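Local atomic coordinates of outer membrane protein SusF (Bacteroides thetaiotaomicron, PDB entry 4FE9), a protein that binds starch at the surface of the cell through carbohydrate-binding modules, ahead of its transport into the periplasm for degradation. Residues F80-T83 / E84-F88; A324-Q327 / E328-D331; Y459-G463 / N464-R468. All coordinates share one frame; numbering follows the deposited sequence.

How the contacts relate
The three contacts are local and follow one another along a single chain. Contact 1 closes a beta hairpin of strands 81-82 and 87-91 in the N-terminal part of the protein. Contact 2 starts helix 327-333 in carbohydrate-binding module 2, and contact 3 turns the hairpin of strands 458-461 and 466-469 in module 3. None touches another: the centres of contacts 1 and 2 lie about 49 Å apart, those of 2 and 3 about 28 Å. Contacts 1 and 3 are farthest apart, about 76 Å between centres and on opposite sides of the chain's centre. The spacing fits a chain strung out in successive domains, with each contact local to its own.

Contact 1: F80-T83 / E84-F88; sequences FSMT and EDHVF
T83 and H86 bracket the type I turn that closes the hairpin. E84 and D85 make the bend; D85 N makes a weak bond to T83 OG1. H86 N donates to T83 O at 2.8 Å, from above the carbonyl plane, while its ring lies alongside M82, with CD2 3.7 Å from M82 CE and the sulfur at the ring edge. V87 grips T83 twice: V87 O takes T83 N at 2.8 Å in the carbonyl plane, and V87 N gives to T83 OG1 at 3.2 Å. With chi1 at 69°, OG1 sits between the backbone N and the carbonyl carbon, turned to the amides of D85 and V87. A valine in place of T83 would probably leave V87 N without this acceptor and weaken the turn. F88, paired with M82 across the strands, offers a ring face to M82 CG, a CH-pi contact 4.2 Å from the centroid; M82 SD comes in obliquely, 3.7 Å from F88 CZ, a Met-aromatic contact. The edge of the F88 ring meets F80 CD2. Strand 64-72 touches F80, H86 and F88 through V67, L70 and I65, and strand 48-57 pairs with strand 87-91, extending the sheet beyond this surface hairpin.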
loop_
_atom_site.group_PDB
_atom_site.type_symbol
_atom_site.label_atom_id
_atom_site.label_comp_id
_atom_site.label_asym_id
_atom_site.label_seq_id
_atom_site.Cartn_x
_atom_site.Cartn_y
_atom_site.Cartn_z
ATOM N N PHE A 80 3.632 -6.002 -34.165
ATOM C CA PHE A 80 3.248 -7.300 -34.731
ATOM C C PHE A 80 3.340 -7.236 -36.218
ATOM O O PHE A 80 3.388 -6.136 -36.791
ATOM C CB PHE A 80 1.813 -7.717 -34.269
ATOM C CG PHE A 80 0.710 -6.880 -34.867
ATOM C CD1 PHE A 80 0.382 -5.634 -34.317
ATOM C CD2 PHE A 80 0.072 -7.283 -36.056
ATOM C CE1 PHE A 80 -0.624 -4.834 -34.893
ATOM C CE2 PHE A 80 -0.828 -6.432 -36.721
ATOM C CZ PHE A 80 -1.212 -5.226 -36.126
ATOM N N SER A 81 3.446 -8.394 -36.858
ATOM C CA SER A 81 3.315 -8.462 -38.292
ATOM C C SER A 81 2.349 -9.593 -38.645
ATOM O O SER A 81 1.996 -10.388 -37.788
ATOM C CB SER A 81 4.687 -8.703 -38.936
ATOM O OG SER A 81 5.136 -10.021 -38.652
ATOM N N MET A 82 1.852 -9.599 -39.875
ATOM C CA MET A 82 0.854 -10.585 -40.277
ATOM C C MET A 82 1.254 -11.165 -41.633
ATOM O O MET A 82 1.672 -10.435 -42.489
ATOM C CB MET A 82 -0.540 -9.919 -40.340
ATOM C CG MET A 82 -1.628 -10.795 -40.941
ATOM S SD MET A 82 -3.194 -9.896 -41.290
ATOM C CE MET A 82 -2.811 -9.182 -42.931
ATOM N N THR A 83 1.349 -12.490 -41.743
ATOM C CA THR A 83 1.931 -13.080 -42.954
ATOM C C THR A 83 0.875 -13.120 -44.069
ATOM O O THR A 83 -0.310 -12.849 -43.815
ATOM C CB THR A 83 2.418 -14.473 -42.717
ATOM O OG1 THR A 83 1.293 -15.340 -42.494
ATOM C CG2 THR A 83 3.374 -14.525 -41.510
ATOM N N GLU A 84 1.264 -13.626 -45.240
ATOM C CA GLU A 84 0.339 -13.689 -46.381
ATOM C C GLU A 84 -0.807 -14.640 -46.092
ATOM O O GLU A 84 -1.920 -14.437 -46.563
ATOM C CB GLU A 84 1.069 -14.128 -47.645
ATOM C CG GLU A 84 1.701 -12.960 -48.416
ATOM C CD GLU A 84 2.184 -13.361 -49.818
ATOM O OE1 GLU A 84 3.166 -12.746 -50.306
ATOM O OE2 GLU A 84 1.561 -14.273 -50.438
ATOM N N ASP A 85 -0.540 -15.621 -45.237
ATOM C CA ASP A 85 -1.532 -16.587 -44.813
ATOM C C ASP A 85 -2.273 -16.158 -43.534
ATOM O O ASP A 85 -2.963 -16.962 -42.910
ATOM C CB ASP A 85 -0.865 -17.942 -44.586
ATOM C CG ASP A 85 -1.580 -19.057 -45.312
ATOM O OD1 ASP A 85 -2.673 -19.485 -44.830
ATOM O OD2 ASP A 85 -1.167 -19.358 -46.463
ATOM N N HIS A 86 -2.136 -14.890 -43.168
ATOM C CA HIS A 86 -2.885 -14.323 -42.044
ATOM C C HIS A 86 -2.534 -15.011 -40.717
ATOM O O HIS A 86 -3.356 -15.091 -39.813
ATOM C CB HIS A 86 -4.405 -14.352 -42.322
ATOM C CG HIS A 86 -4.809 -13.568 -43.535
ATOM N ND1 HIS A 86 -5.166 -14.169 -44.722
ATOM C CD2 HIS A 86 -4.788 -12.231 -43.782
ATOM C CE1 HIS A 86 -5.393 -13.239 -45.636
ATOM N NE2 HIS A 86 -5.137 -12.057 -45.102
ATOM N N VAL A 87 -1.253 -15.310 -40.552
ATOM C CA VAL A 87 -0.697 -15.636 -39.243
ATOM C C VAL A 87 -0.051 -14.411 -38.603
ATOM O O VAL A 87 0.576 -13.623 -39.284
ATOM C CB VAL A 87 0.353 -16.794 -39.347
ATOM C CG1 VAL A 87 0.890 -17.142 -37.985
ATOM C CG2 VAL A 87 -0.276 -18.001 -39.992
ATOM N N PHE A 88 -0.365 -14.181 -37.333
ATOM C CA PHE A 88 0.124 -13.022 -36.578
ATOM C C PHE A 88 1.388 -13.355 -35.810
ATOM O O PHE A 88 1.451 -14.369 -35.076
ATOM C CB PHE A 88 -0.969 -12.509 -35.629
ATOM C CG PHE A 88 -2.202 -12.057 -36.339
ATOM C CD1 PHE A 88 -2.321 -10.723 -36.759
ATOM C CD2 PHE A 88 -3.109 -12.984 -36.831
ATOM C CE1 PHE A 88 -3.389 -10.320 -37.565
ATOM C CE2 PHE A 88 -4.189 -12.586 -37.629
ATOM C CZ PHE A 88 -4.318 -11.253 -38.001
#

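Contact 2: A324-Q327 / E328-D331; sequences AISQ and ESKD
Q327, in the first turn of helix 327-333, reaches forward to D331 with its amide N and, through water, to K330 with its amide O. Its CB lies 3.2 Å from E328 N, a contact set by the backbone. CG is anti to the backbone N (chi1 -170°) and approaches D331 OD1 at 3.9 Å; the bend at chi2, 53°, then turns the amide along the helix. At the tip NE2 donates to D331 OD2 at 2.8 Å. The acceptor lies in the plane of the amide, but the donor comes from above the carboxylate plane, the two planes being 52° apart. OE1 accepts from a water that in turn takes a bond from K330 NZ at 2.6 Å, so both ends of the amide are engaged and its rotation is probably fixed. Beneath these side chains run the backbone bonds D331 N to Q327 O and K330 N to S326 O. S326 occupies the N-cap position, and its OG gives its proton to E328 OE1 at 2.8 Å, again from above a carboxylate plane. On the buried side I325 CG2 packs on S329 CB at 3.7 Å. The N-terminus of this helix of carbohydrate-binding module 2 is held on strand 360-366, where S326 N bonds to E364 and S329 OG takes F365 N, while L335 packs against I325 and S329.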
loop_
_atom_site.group_PDB
_atom_site.type_symbol
_atom_site.label_atom_id
_atom_site.label_comp_id
_atom_site.label_asym_id
_atom_site.label_seq_id
_atom_site.Cartn_x
_atom_site.Cartn_y
_atom_site.Cartn_z
ATOM N N ALA A 324 -6.980 4.355 0.513
ATOM C CA ALA A 324 -6.869 3.211 1.438
ATOM C C ALA A 324 -7.782 3.393 2.659
ATOM O O ALA A 324 -7.318 3.758 3.776
ATOM C CB ALA A 324 -5.399 2.967 1.857
ATOM N N ILE A 325 -9.089 3.311 2.414
ATOM C CA ILE A 325 -10.072 3.208 3.488
ATOM C C ILE A 325 -10.808 1.868 3.380
ATOM O O ILE A 325 -11.371 1.559 2.348
ATOM C CB ILE A 325 -11.089 4.392 3.436
ATOM C CG1 ILE A 325 -10.342 5.738 3.460
ATOM C CG2 ILE A 325 -12.098 4.302 4.598
ATOM C CD1 ILE A 325 -11.240 6.970 3.427
ATOM N N SER A 326 -10.541 0.994 4.327
ATOM C CA SER A 326 -11.363 -0.179 4.590
ATOM C C SER A 326 -12.790 -0.073 4.015
ATOM O O SER A 326 -13.487 0.933 4.233
ATOM C CB SER A 326 -11.466 -0.371 6.090
ATOM O OG SER A 326 -11.282 -1.703 6.421
ATOM N N GLN A 327 -13.284 -1.182 3.457
ATOM C CA GLN A 327 -14.732 -1.343 3.261
ATOM C C GLN A 327 -15.470 -1.373 4.610
ATOM O O GLN A 327 -16.533 -0.758 4.752
ATOM C CB GLN A 327 -15.062 -2.608 2.430
ATOM C CG GLN A 327 -16.565 -2.710 1.967
ATOM C CD GLN A 327 -17.051 -1.444 1.220
ATOM O OE1 GLN A 327 -16.443 -1.008 0.246
ATOM N NE2 GLN A 327 -18.113 -0.836 1.725
ATOM N N GLU A 328 -14.856 -2.032 5.605
ATOM C CA GLU A 328 -15.327 -1.987 7.007
ATOM C C GLU A 328 -15.596 -0.574 7.458
ATOM O O GLU A 328 -16.680 -0.268 7.924
ATOM C CB GLU A 328 -14.310 -2.631 7.957
ATOM C CG GLU A 328 -14.189 -4.137 7.828
ATOM C CD GLU A 328 -13.310 -4.575 6.611
ATOM O OE1 GLU A 328 -13.098 -3.757 5.664
ATOM O OE2 GLU A 328 -12.882 -5.752 6.584
ATOM N N SER A 329 -14.584 0.279 7.364
ATOM C CA SER A 329 -14.719 1.634 7.825
ATOM C C SER A 329 -15.880 2.250 7.134
ATOM O O SER A 329 -16.583 3.091 7.710
ATOM C CB SER A 329 -13.456 2.457 7.512
ATOM O OG SER A 329 -12.368 1.998 8.265
ATOM N N LYS A 330 -15.927 2.039 5.829
ATOM C CA LYS A 330 -16.887 2.741 4.988
ATOM C C LYS A 330 -18.295 2.333 5.390
ATOM O O LYS A 330 -19.190 3.178 5.487
ATOM C CB LYS A 330 -16.657 2.405 3.514
ATOM C CG LYS A 330 -15.561 3.184 2.876
ATOM C CD LYS A 330 -15.341 2.712 1.481
ATOM C CE LYS A 330 -14.424 3.659 0.751
ATOM N NZ LYS A 330 -13.825 3.000 -0.412
ATOM N N ASP A 331 -18.452 1.049 5.696
ATOM C CA ASP A 331 -19.720 0.490 6.149
ATOM C C ASP A 331 -20.045 0.951 7.551
ATOM O O ASP A 331 -21.180 1.349 7.836
ATOM C CB ASP A 331 -19.664 -1.042 6.124
ATOM C CG ASP A 331 -19.732 -1.605 4.709
ATOM O OD1 ASP A 331 -19.487 -2.815 4.539
ATOM O OD2 ASP A 331 -19.966 -0.821 3.763
HETATM O O HOH W 1 -13.773 0.396 -0.542
#

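Contact 3: Y459-G463 / N464-R468; sequences YLNFG and NGTGR
R468 lays its guanidinium over one face of the Y459 ring, an off-centre cation-pi contact with R468 CZ 4.4 Å from the ring centroid. The two planes are 34° apart, and R468 NH2 comes as near as 3.4 Å to Y459 CD1. The bend in the arginine chain at chi3, -78°, brings the group back over the tyrosine. Farther along, N461, on the same face as Y459 and R468, stacks its amide on that of N464 in the turn, the planes 20° apart and N461 CG 3.5 Å from N464 CB. N461 OD1 also takes N464 N at 2.8 Å, the donor standing above the carbonyl plane, so this side chain braces the turn. Beneath, Y459 and R468 form a hydrogen-bonded pair, Y459 N to R468 O at 2.7 Å and R468 N back to Y459 O, and N461 N reaches T466 O. N461 O accepts from both G465 N, at 2.7 Å, and T466 N. Further out, salt bridges to E400 and E470 steady the guanidinium, while F462 meets F401 edge-to-face and L460 packs against I438 and F431. Glycine suits G467, where a CB would clash with Y459 O, and G465, whose backbone angles press a CB against the preceding carbonyl. G465 and T466 opposite N461 form a G1 beta bulge, here closing a hairpin of antiparallel strands in carbohydrate-binding module 3.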
loop_
_atom_site.group_PDB
_atom_site.type_symbol
_atom_site.label_atom_id
_atom_site.label_comp_id
_atom_site.label_asym_id
_atom_site.label_seq_id
_atom_site.Cartn_x
_atom_site.Cartn_y
_atom_site.Cartn_z
ATOM N N TYR A 459 -14.434 8.293 34.570
ATOM C CA TYR A 459 -15.313 9.060 33.674
ATOM C C TYR A 459 -14.507 9.901 32.688
ATOM O O TYR A 459 -13.769 10.796 33.096
ATOM C CB TYR A 459 -16.266 9.985 34.482
ATOM C CG TYR A 459 -17.166 9.249 35.464
ATOM C CD1 TYR A 459 -18.545 9.172 35.262
ATOM C CD2 TYR A 459 -16.634 8.604 36.566
ATOM C CE1 TYR A 459 -19.345 8.419 36.103
ATOM C CE2 TYR A 459 -17.425 7.883 37.425
ATOM C CZ TYR A 459 -18.781 7.813 37.206
ATOM O OH TYR A 459 -19.551 7.117 38.083
ATOM N N LEU A 460 -14.787 9.739 31.390
ATOM C CA LEU A 460 -14.036 10.455 30.355
ATOM C C LEU A 460 -14.932 11.303 29.497
ATOM O O LEU A 460 -15.839 10.792 28.830
ATOM C CB LEU A 460 -13.276 9.473 29.456
ATOM C CG LEU A 460 -12.399 8.432 30.138
ATOM C CD1 LEU A 460 -12.101 7.290 29.195
ATOM C CD2 LEU A 460 -11.119 9.081 30.617
ATOM N N ASN A 461 -14.605 12.575 29.400
ATOM C CA ASN A 461 -15.202 13.415 28.404
ATOM C C ASN A 461 -14.217 13.737 27.300
ATOM O O ASN A 461 -13.427 14.665 27.417
ATOM C CB ASN A 461 -15.710 14.704 29.045
ATOM C CG ASN A 461 -16.551 15.525 28.101
ATOM O OD1 ASN A 461 -16.289 15.577 26.895
ATOM N ND2 ASN A 461 -17.498 16.268 28.659
ATOM N N PHE A 462 -14.294 12.995 26.203
ATOM C CA PHE A 462 -13.341 13.170 25.127
ATOM C C PHE A 462 -13.551 14.452 24.403
ATOM O O PHE A 462 -12.615 15.011 23.849
ATOM C CB PHE A 462 -13.394 12.012 24.154
ATOM C CG PHE A 462 -12.745 10.789 24.652
ATOM C CD1 PHE A 462 -11.364 10.686 24.674
ATOM C CD2 PHE A 462 -13.501 9.686 24.997
ATOM C CE1 PHE A 462 -10.751 9.532 25.128
ATOM C CE2 PHE A 462 -12.902 8.513 25.412
ATOM C CZ PHE A 462 -11.516 8.425 25.464
ATOM N N GLY A 463 -14.778 14.966 24.441
ATOM C CA GLY A 463 -15.069 16.271 23.832
ATOM C C GLY A 463 -14.357 17.377 24.579
ATOM O O GLY A 463 -13.877 18.339 23.987
ATOM N N ASN A 464 -14.311 17.237 25.900
ATOM C CA ASN A 464 -13.703 18.239 26.773
ATOM C C ASN A 464 -12.201 18.010 26.931
ATOM O O ASN A 464 -11.422 18.962 27.004
ATOM C CB ASN A 464 -14.350 18.182 28.146
ATOM C CG ASN A 464 -15.308 19.280 28.360
ATOM O OD1 ASN A 464 -15.463 19.774 29.479
ATOM N ND2 ASN A 464 -15.971 19.708 27.285
ATOM N N GLY A 465 -11.816 16.741 27.023
ATOM C CA GLY A 465 -10.454 16.375 27.367
ATOM C C GLY A 465 -10.297 16.281 28.865
ATOM O O GLY A 465 -9.203 16.478 29.398
ATOM N N THR A 466 -11.404 16.033 29.555
ATOM C CA THR A 466 -11.401 16.030 31.005
ATOM C C THR A 466 -11.809 14.694 31.444
ATOM O O THR A 466 -12.350 13.937 30.664
ATOM C CB THR A 466 -12.407 17.049 31.586
ATOM O OG1 THR A 466 -13.745 16.613 31.295
ATOM C CG2 THR A 466 -12.166 18.441 31.002
ATOM N N GLY A 467 -11.561 14.380 32.704
ATOM C CA GLY A 467 -12.068 13.140 33.274
ATOM C C GLY A 467 -11.941 13.086 34.784
ATOM O O GLY A 467 -11.339 13.958 35.382
ATOM N N ARG A 468 -12.463 12.024 35.380
ATOM C CA ARG A 468 -12.513 11.893 36.831
ATOM C C ARG A 468 -12.357 10.438 37.130
ATOM O O ARG A 468 -12.802 9.593 36.345
ATOM C CB ARG A 468 -13.881 12.374 37.379
ATOM C CG ARG A 468 -14.180 13.861 37.145
ATOM C CD ARG A 468 -15.598 14.269 37.687
ATOM N NE ARG A 468 -16.687 13.852 36.788
ATOM C CZ ARG A 468 -17.471 12.796 37.007
ATOM N NH1 ARG A 468 -17.317 12.067 38.107
ATOM N NH2 ARG A 468 -18.379 12.441 36.109
#